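Local coordinates for protein GH62 hydrolase (Scytalidium thermophilum, PDB 4PVA) that probably cleaves arabinose side groups from arabinoxylan as a family GH62 alpha-L-arabinofuranosidase of a thermophilic fungus, at residues Ala43-Pro48 and Ala61-Ser66; Glu141-Asn146 and Arg202-Pro207. One frame throughout, in Å; residues are numbered along the deposited sequence.

Contact 1 of 2, residues Ala43-Pro48 and Ala61-Ser66. With PO4 (phosphate ion), chain F; PO4 (phosphate ion), chain D.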
ATOM      1  N   ALA A  43     -14.721  -7.874 -10.741  1.00 15.33           N
ATOM      2  CA  ALA A  43     -13.917  -7.767 -11.959  1.00 15.48           C
ATOM      3  C   ALA A  43     -12.412  -7.867 -11.651  1.00 14.75           C
ATOM      4  O   ALA A  43     -11.652  -8.510 -12.382  1.00 15.57           O
ATOM      5  CB  ALA A  43     -14.237  -6.491 -12.719  1.00 15.91           C
ATOM      6  N   GLY A  44     -11.946  -7.134 -10.626  1.00 14.15           N
ATOM      7  CA  GLY A  44     -10.538  -7.046 -10.282  1.00 14.08           C
ATOM      8  C   GLY A  44     -10.297  -7.318  -8.816  1.00 13.82           C
ATOM      9  O   GLY A  44     -11.094  -6.923  -7.964  1.00 13.84           O
ATOM     10  N   ILE A  45      -9.165  -7.966  -8.533  1.00 13.28           N
ATOM     11  CA  ILE A  45      -8.615  -8.023  -7.178  1.00 13.56           C
ATOM     12  C   ILE A  45      -7.396  -7.133  -7.172  1.00 12.70           C
ATOM     13  O   ILE A  45      -6.511  -7.249  -8.010  1.00 12.61           O
ATOM     14  CB  ILE A  45      -8.261  -9.465  -6.745  1.00 14.61           C
ATOM     15  CG1 ILE A  45      -9.507 -10.379  -6.857  1.00 15.99           C
ATOM     16  CG2 ILE A  45      -7.773  -9.489  -5.315  1.00 14.55           C
ATOM     17  CD1 ILE A  45     -10.596 -10.046  -5.887  1.00 17.31           C
ATOM     18  N   LYS A  46      -7.384  -6.224  -6.188  1.00 12.49           N
ATOM     19  CA  LYS A  46      -6.555  -5.046  -6.239  1.00 12.07           C
ATOM     20  C   LYS A  46      -5.848  -4.737  -4.929  1.00 11.96           C
ATOM     21  O   LYS A  46      -6.254  -5.167  -3.856  1.00 12.14           O
ATOM     22  CB  LYS A  46      -7.390  -3.825  -6.603  1.00 12.34           C
ATOM     23  CG  LYS A  46      -8.005  -3.903  -7.982  1.00 12.61           C
ATOM     24  CD  LYS A  46      -8.703  -2.621  -8.390  1.00 13.26           C
ATOM     25  CE  LYS A  46      -7.734  -1.524  -8.759  1.00 13.05           C
ATOM     26  NZ  LYS A  46      -8.459  -0.307  -9.160  1.00 12.96           N
ATOM     27  N   ASP A  47      -4.782  -3.957  -5.046  1.00 12.06           N
ATOM     28  CA  ASP A  47      -4.178  -3.203  -3.952  1.00 12.36           C
ATOM     29  C   ASP A  47      -3.982  -4.016  -2.681  1.00 12.07           C
ATOM     30  O   ASP A  47      -4.614  -3.773  -1.658  1.00 12.18           O
ATOM     31  CB  ASP A  47      -4.874  -1.859  -3.743  1.00 13.85           C
ATOM     32  CG  ASP A  47      -6.308  -1.932  -3.387  1.00 14.05           C
ATOM     33  OD1 ASP A  47      -6.656  -2.643  -2.401  1.00 14.39           O
ATOM     34  OD2 ASP A  47      -7.132  -1.211  -4.045  1.00 15.01           O
ATOM     35  N   PRO A  48      -3.048  -4.979  -2.714  1.00 11.88           N
ATOM     36  CA  PRO A  48      -2.869  -5.860  -1.556  1.00 12.28           C
ATOM     37  C   PRO A  48      -2.012  -5.254  -0.456  1.00 12.01           C
ATOM     38  O   PRO A  48      -1.099  -4.459  -0.716  1.00 12.15           O
ATOM     39  CB  PRO A  48      -2.154  -7.062  -2.179  1.00 12.83           C
ATOM     40  CG  PRO A  48      -1.328  -6.449  -3.255  1.00 13.04           C
ATOM     41  CD  PRO A  48      -2.188  -5.369  -3.838  1.00 12.12           C
ATOM     42  N   ALA A  61      -7.072  -7.252   0.431  1.00 12.82           N
ATOM     43  CA  ALA A  61      -7.128  -6.685  -0.899  1.00 12.60           C
ATOM     44  C   ALA A  61      -8.490  -6.066  -1.149  1.00 12.84           C
ATOM     45  O   ALA A  61      -9.442  -6.325  -0.390  1.00 13.92           O
ATOM     46  CB  ALA A  61      -6.831  -7.750  -1.959  1.00 12.87           C
ATOM     47  N   SER A  62      -8.614  -5.262  -2.194  1.00 13.13           N
ATOM     48  CA  SER A  62      -9.898  -4.715  -2.569  1.00 13.83           C
ATOM     49  C   SER A  62     -10.496  -5.480  -3.691  1.00 13.64           C
ATOM     50  O   SER A  62      -9.820  -5.986  -4.576  1.00 13.34           O
ATOM     51  CB  SER A  62      -9.807  -3.276  -2.966  1.00 14.33           C
ATOM     52  OG  SER A  62      -9.313  -2.514  -1.847  1.00 15.15           O
ATOM     53  N   THR A  63     -11.808  -5.579  -3.652  1.00 14.48           N
ATOM     54  CA  THR A  63     -12.613  -6.055  -4.766  1.00 15.27           C
ATOM     55  C   THR A  63     -13.082  -4.851  -5.546  1.00 15.28           C
ATOM     56  O   THR A  63     -13.508  -3.849  -4.961  1.00 15.68           O
ATOM     57  CB  THR A  63     -13.810  -6.904  -4.288  1.00 15.96           C
ATOM     58  OG1 THR A  63     -14.651  -6.095  -3.441  1.00 16.31           O
ATOM     59  CG2 THR A  63     -13.343  -8.092  -3.533  1.00 16.76           C
ATOM     60  N   ALA A  64     -13.019  -4.934  -6.879  1.00 14.63           N
ATOM     61  CA  ALA A  64     -13.449  -3.852  -7.731  1.00 14.55           C
ATOM     62  C   ALA A  64     -14.380  -4.363  -8.801  1.00 15.22           C
ATOM     63  O   ALA A  64     -14.091  -5.387  -9.420  1.00 14.80           O
ATOM     64  CB  ALA A  64     -12.241  -3.207  -8.371  1.00 14.43           C
ATOM     65  N   LYS A  65     -15.447  -3.615  -9.028  1.00 15.82           N
ATOM     66  CA  LYS A  65     -16.350  -3.844 -10.160  1.00 17.15           C
ATOM     67  C   LYS A  65     -16.959  -2.478 -10.446  1.00 18.36           C
ATOM     68  O   LYS A  65     -16.813  -1.555  -9.677  1.00 18.37           O
ATOM     69  CB  LYS A  65     -17.392  -4.937  -9.856  1.00 17.44           C
ATOM     70  CG  LYS A  65     -18.056  -4.770  -8.505  1.00 17.81           C
ATOM     71  CD  LYS A  65     -19.111  -5.856  -8.270  1.00 18.64           C
ATOM     72  CE  LYS A  65     -19.624  -5.816  -6.845  1.00 19.26           C
ATOM     73  NZ  LYS A  65     -20.723  -6.781  -6.581  1.00 20.40           N
ATOM     74  N   SER A  66     -17.703  -2.375 -11.537  1.00 21.69           N
ATOM     75  CA  SER A  66     -18.356  -1.110 -11.836  1.00 23.23           C
ATOM     76  C   SER A  66     -19.280  -0.639 -10.708  1.00 23.06           C
ATOM     77  O   SER A  66     -19.395   0.539 -10.473  1.00 24.00           O
ATOM     78  CB  SER A  66     -19.064  -1.174 -13.191  1.00 25.69           C
ATOM     79  OG  SER A  66     -18.068  -1.224 -14.216  1.00 29.26           O
TER
HETATM   80  P   PO4 F 505      -5.667   2.076  -8.515  0.80 10.79           P
HETATM   81  O1  PO4 F 505      -4.361   2.096  -9.343  0.80 11.97           O
HETATM   82  O2  PO4 F 505      -5.892   3.494  -7.944  0.80 12.88           O
HETATM   83  O3  PO4 F 505      -6.793   1.799  -9.485  0.80 13.16           O
HETATM   84  O4  PO4 F 505      -5.553   1.082  -7.460  0.80 11.32           O
HETATM   85  P   PO4 D 503     -20.045  -6.742  -2.904  0.74 30.89           P
HETATM   86  O1  PO4 D 503     -19.536  -5.353  -2.548  0.74 33.87           O
HETATM   87  O2  PO4 D 503     -21.271  -6.750  -3.811  0.74 31.56           O
HETATM   88  O3  PO4 D 503     -18.961  -7.420  -3.642  0.74 26.51           O
HETATM   89  O4  PO4 D 503     -20.386  -7.470  -1.627  0.74 31.01           O
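Ala43-Pro48 and Ala61-Ser66 pair as the two antiparallel arms of a beta hairpin, the first two strands of one blade in the five-bladed beta-propeller of family GH62. The backbone ladder has hydrogen-bonded pairs at Gly44-Ala64 and Lys46-Ser62, with Ile45 and Thr63 as the non-hydrogen-bonded pair between them. At one end lies a classic beta bulge, where Ala64 O accepts from Ala43 N at 2.9 Å and from Gly44 N at 3.0 Å.

Apolar contacts are modest. Ile45 CG2 touches Ala61 CB at 3.9 Å, while Ile45 and Thr63 lie side by side. On the face of Lys46 and Ser62, Lys46 CD rests against Ala64 CB at 3.6 Å.

The polar ends of two lysines reach bound ions. A bend in the Lys46 chain (chi3 75°) turns NZ to donate to O3 of phosphate F at 2.7 Å; Tyr69 OH is a second partner. Lys65 instead runs extended beyond CG and places its NZ 2.8 Å from O2 of phosphate D.

With CG set between its own N and carbonyl carbon (chi1 61°), Asp47 swings its carboxylate back over Ser62. Replacing Asp47 by an alanine would probably leave the Ser62 hydroxyl without this acceptor. Ser62 OG also accepts from Ala102 N. In the bond to the aspartate, Ser62 OG donates to the syn lone pair of Asp47 OD1, at 2.7 Å.

Contact 2 of 2, residues Glu141-Asn146 and Arg202-Pro207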
ATOM      1  N   GLU A 141     -13.662   3.949  11.643  0.56 15.83           N
ATOM      2  CA  GLU A 141     -13.536   5.253  12.296  0.56 16.20           C
ATOM      3  C   GLU A 141     -12.489   6.052  11.550  0.56 15.42           C
ATOM      4  O   GLU A 141     -11.577   5.483  10.973  0.56 14.75           O
ATOM      5  CB  GLU A 141     -13.138   5.086  13.751  0.56 17.81           C
ATOM      6  CG  GLU A 141     -14.312   4.733  14.640  0.56 19.73           C
ATOM      7  CD  GLU A 141     -15.220   5.933  14.832  0.56 20.37           C
ATOM      8  OE1 GLU A 141     -14.843   6.805  15.617  0.56 24.01           O
ATOM      9  OE2 GLU A 141     -16.259   6.035  14.165  0.56 22.80           O
ATOM     10  N   VAL A 142     -12.617   7.362  11.542  1.00 15.07           N
ATOM     11  CA  VAL A 142     -11.800   8.211  10.670  1.00 15.02           C
ATOM     12  C   VAL A 142     -10.699   8.933  11.431  1.00 14.61           C
ATOM     13  O   VAL A 142     -10.819   9.239  12.629  1.00 15.43           O
ATOM     14  CB  VAL A 142     -12.647   9.188   9.849  1.00 15.88           C
ATOM     15  CG1 VAL A 142     -13.597   8.393   8.966  1.00 16.46           C
ATOM     16  CG2 VAL A 142     -13.368  10.200  10.723  1.00 16.41           C
ATOM     17  N   PHE A 143      -9.586   9.182  10.744  1.00 13.88           N
ATOM     18  CA  PHE A 143      -8.476   9.929  11.311  1.00 13.21           C
ATOM     19  C   PHE A 143      -8.741  11.429  11.392  1.00 13.42           C
ATOM     20  O   PHE A 143      -8.060  12.104  12.161  1.00 14.45           O
ATOM     21  CB  PHE A 143      -7.165   9.684  10.523  1.00 12.79           C
ATOM     22  CG  PHE A 143      -6.568   8.326  10.730  1.00 12.42           C
ATOM     23  CD1 PHE A 143      -5.858   8.042  11.864  1.00 12.59           C
ATOM     24  CD2 PHE A 143      -6.674   7.326   9.752  1.00 12.83           C
ATOM     25  CE1 PHE A 143      -5.270   6.825  12.056  1.00 13.02           C
ATOM     26  CE2 PHE A 143      -6.101   6.098   9.944  1.00 12.84           C
ATOM     27  CZ  PHE A 143      -5.393   5.839  11.090  1.00 12.95           C
ATOM     28  N   TYR A 144      -9.609  11.949  10.539  1.00 13.07           N
ATOM     29  CA  TYR A 144      -9.922  13.373  10.467  1.00 13.27           C
ATOM     30  C   TYR A 144     -11.393  13.543  10.788  1.00 14.53           C
ATOM     31  O   TYR A 144     -12.226  13.480   9.907  1.00 13.81           O
ATOM     32  CB  TYR A 144      -9.583  13.962   9.104  1.00 12.72           C
ATOM     33  CG  TYR A 144      -8.116  13.784   8.700  1.00 12.38           C
ATOM     34  CD1 TYR A 144      -7.146  14.704   9.088  1.00 12.51           C
ATOM     35  CD2 TYR A 144      -7.716  12.710   7.913  1.00 12.34           C
ATOM     36  CE1 TYR A 144      -5.830  14.571   8.682  1.00 12.12           C
ATOM     37  CE2 TYR A 144      -6.399  12.553   7.509  1.00 12.16           C
ATOM     38  CZ  TYR A 144      -5.474  13.504   7.889  1.00 11.62           C
ATOM     39  OH  TYR A 144      -4.171  13.384   7.417  1.00 12.17           O
ATOM     40  N   PRO A 145     -11.725  13.707  12.087  1.00 16.36           N
ATOM     41  CA  PRO A 145     -13.139  13.699  12.518  1.00 17.56           C
ATOM     42  C   PRO A 145     -14.033  14.731  11.830  1.00 17.00           C
ATOM     43  O   PRO A 145     -15.247  14.498  11.711  1.00 18.20           O
ATOM     44  CB  PRO A 145     -13.039  13.967  14.012  1.00 19.11           C
ATOM     45  CG  PRO A 145     -11.693  13.533  14.401  1.00 20.24           C
ATOM     46  CD  PRO A 145     -10.813  13.852  13.231  1.00 18.20           C
ATOM     47  N   ASN A 146     -13.495  15.854  11.389  1.00 16.26           N
ATOM     48  CA  ASN A 146     -14.331  16.886  10.757  1.00 17.12           C
ATOM     49  C   ASN A 146     -14.437  16.735   9.264  1.00 16.02           C
ATOM     50  O   ASN A 146     -15.163  17.516   8.645  1.00 17.55           O
ATOM     51  CB  ASN A 146     -13.832  18.276  11.121  1.00 18.26           C
ATOM     52  CG  ASN A 146     -13.931  18.518  12.596  1.00 20.54           C
ATOM     53  OD1 ASN A 146     -14.972  18.234  13.193  1.00 22.86           O
ATOM     54  ND2 ASN A 146     -12.844  18.939  13.204  1.00 22.05           N
ATOM     55  N   ARG A 202      -5.714   9.045  17.510  1.00 12.63           N
ATOM     56  CA  ARG A 202      -6.244  10.393  17.622  1.00 12.66           C
ATOM     57  C   ARG A 202      -5.192  11.467  17.376  1.00 12.16           C
ATOM     58  O   ARG A 202      -4.021  11.190  17.530  1.00 12.51           O
ATOM     59  CB  ARG A 202      -6.879  10.635  19.016  1.00 12.86           C
ATOM     60  CG  ARG A 202      -7.961   9.646  19.360  1.00 13.33           C
ATOM     61  CD  ARG A 202      -8.481   9.946  20.773  1.00 14.50           C
ATOM     62  NE  ARG A 202      -9.376   8.941  21.275  1.00 16.27           N
ATOM     63  CZ  ARG A 202     -10.644   8.827  20.893  1.00 17.50           C
ATOM     64  NH1 ARG A 202     -11.174   9.701  20.043  1.00 17.38           N
ATOM     65  NH2 ARG A 202     -11.390   7.856  21.420  1.00 19.37           N
ATOM     66  N   GLY A 203      -5.638  12.666  17.037  1.00 12.64           N
ATOM     67  CA  GLY A 203      -4.819  13.845  17.024  1.00 12.88           C
ATOM     68  C   GLY A 203      -4.049  14.117  15.752  1.00 12.66           C
ATOM     69  O   GLY A 203      -3.175  14.959  15.765  1.00 12.86           O
HETATM   70  N   MSE A 204      -4.392  13.471  14.633  1.00 12.47           N
HETATM   71  CA  MSE A 204      -3.662  13.750  13.365  1.00 12.29           C
HETATM   72  C   MSE A 204      -3.761  15.218  13.011  1.00 12.31           C
HETATM   73  O   MSE A 204      -4.831  15.805  13.003  1.00 12.91           O
HETATM   74  CB  MSE A 204      -4.182  12.899  12.189  1.00 12.65           C
HETATM   75  CG  MSE A 204      -3.800  11.445  12.280  1.00 12.96           C
HETATM   76 SE   MSE A 204      -1.863  11.259  12.020  0.64 12.97          SE
HETATM   77  CE  MSE A 204      -1.763   9.326  12.302  1.00 14.22           C
ATOM     78  N   SER A 205      -2.626  15.829  12.750  1.00 12.25           N
ATOM     79  CA  SER A 205      -2.511  17.235  12.438  1.00 12.18           C
ATOM     80  C   SER A 205      -3.089  17.595  11.065  1.00 11.97           C
ATOM     81  O   SER A 205      -3.381  16.716  10.242  1.00 11.79           O
ATOM     82  CB  SER A 205      -1.030  17.605  12.420  1.00 12.62           C
ATOM     83  OG  SER A 205      -0.355  16.842  11.416  1.00 12.70           O
ATOM     84  N   GLU A 206      -3.190  18.879  10.775  1.00 12.72           N
ATOM     85  CA  GLU A 206      -3.539  19.308   9.416  0.53 13.02           C
ATOM     86  C   GLU A 206      -2.419  18.809   8.522  1.00 12.79           C
ATOM     87  O   GLU A 206      -1.253  18.891   8.870  1.00 13.00           O
ATOM     88  CB  GLU A 206      -3.638  20.837   9.309  0.53 14.08           C
ATOM     89  CG  GLU A 206      -3.924  21.391   7.909  0.53 14.59           C
ATOM     90  CD  GLU A 206      -5.360  21.213   7.423  0.53 14.87           C
ATOM     91  OE1 GLU A 206      -5.625  21.530   6.181  0.53 12.49           O
ATOM     92  OE2 GLU A 206      -6.179  20.781   8.322  0.53 16.09           O
ATOM     93  N   PRO A 207      -2.752  18.262   7.355  1.00 11.97           N
ATOM     94  CA  PRO A 207      -1.673  17.758   6.505  1.00 11.94           C
ATOM     95  C   PRO A 207      -0.815  18.863   5.951  1.00 12.23           C
ATOM     96  O   PRO A 207      -1.251  20.005   5.811  1.00 12.69           O
ATOM     97  CB  PRO A 207      -2.411  17.053   5.352  1.00 11.94           C
ATOM     98  CG  PRO A 207      -3.833  16.915   5.809  1.00 12.05           C
ATOM     99  CD  PRO A 207      -4.085  17.991   6.789  1.00 12.25           C
TER
HETATM  100  O   HOH W   1      -6.448  11.454  14.254  1.00 14.52           O
HETATM  101  O   HOH W   2      -7.409  14.692  13.266  1.00 17.13           O
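Selenomethionine Met204 turns its side chain toward Phe143, and the two lie side by side, with Met204 CG 4.0 Å from Phe143 CD1. Its CG stands anti to the carbonyl carbon (chi1 -72°) and the chain bends at chi2, folding it against Leu181 and strand 189-196. Beside it, the Tyr144 ring slots in close to the 202-207 loop: Ser205 O lies in the ring plane at its edge, 3.6 Å from Tyr144 CE1, and Pro207 CG is 3.9 Å from Tyr144 OH. The tyrosine hydroxyl and Ser205 O are both hydrogen-bonded to Ser193 OG, a shared polar partner in this apolar packing.

The contact joins two adjacent blades of the propeller near its periphery. Strand 141-142 is the last of one blade, leading into Phe143 and Tyr144, while Arg202-Pro207 is the last part of the loop between strands 189-196 and 208-212 of the next.

Even where the backbones come nearest, with the Phe143 and Met204 CA atoms 6.5 Å apart, they are joined through water. Water 1 donates to Phe143 O at 2.7 Å and accepts from Met204 N at 2.9 Å; water 2 donates to both Phe143 O and Met204 O, the latter at 2.8 Å.

In the fold
The two contacts illustrate how a propeller is held together at different levels. Contact 1 knits neighbouring strands within a blade by direct backbone bonds, whereas contact 2 joins two separate blades by side-chain packing and water. They do not touch: their centres are 26 Å apart and their nearest atoms about 15 Å. Contact 1 lies nearer the centre of the chain (13 Å, against 20 Å) and supplies Lys46, whose NZ bonds phosphate F, probably a crystallisation ion; O4 of that ion is 4.4 Å from Asp47 OD2. Contact 2 is remote from that ion, with Phe143 CE2 18.1 Å from O2 of the same phosphate.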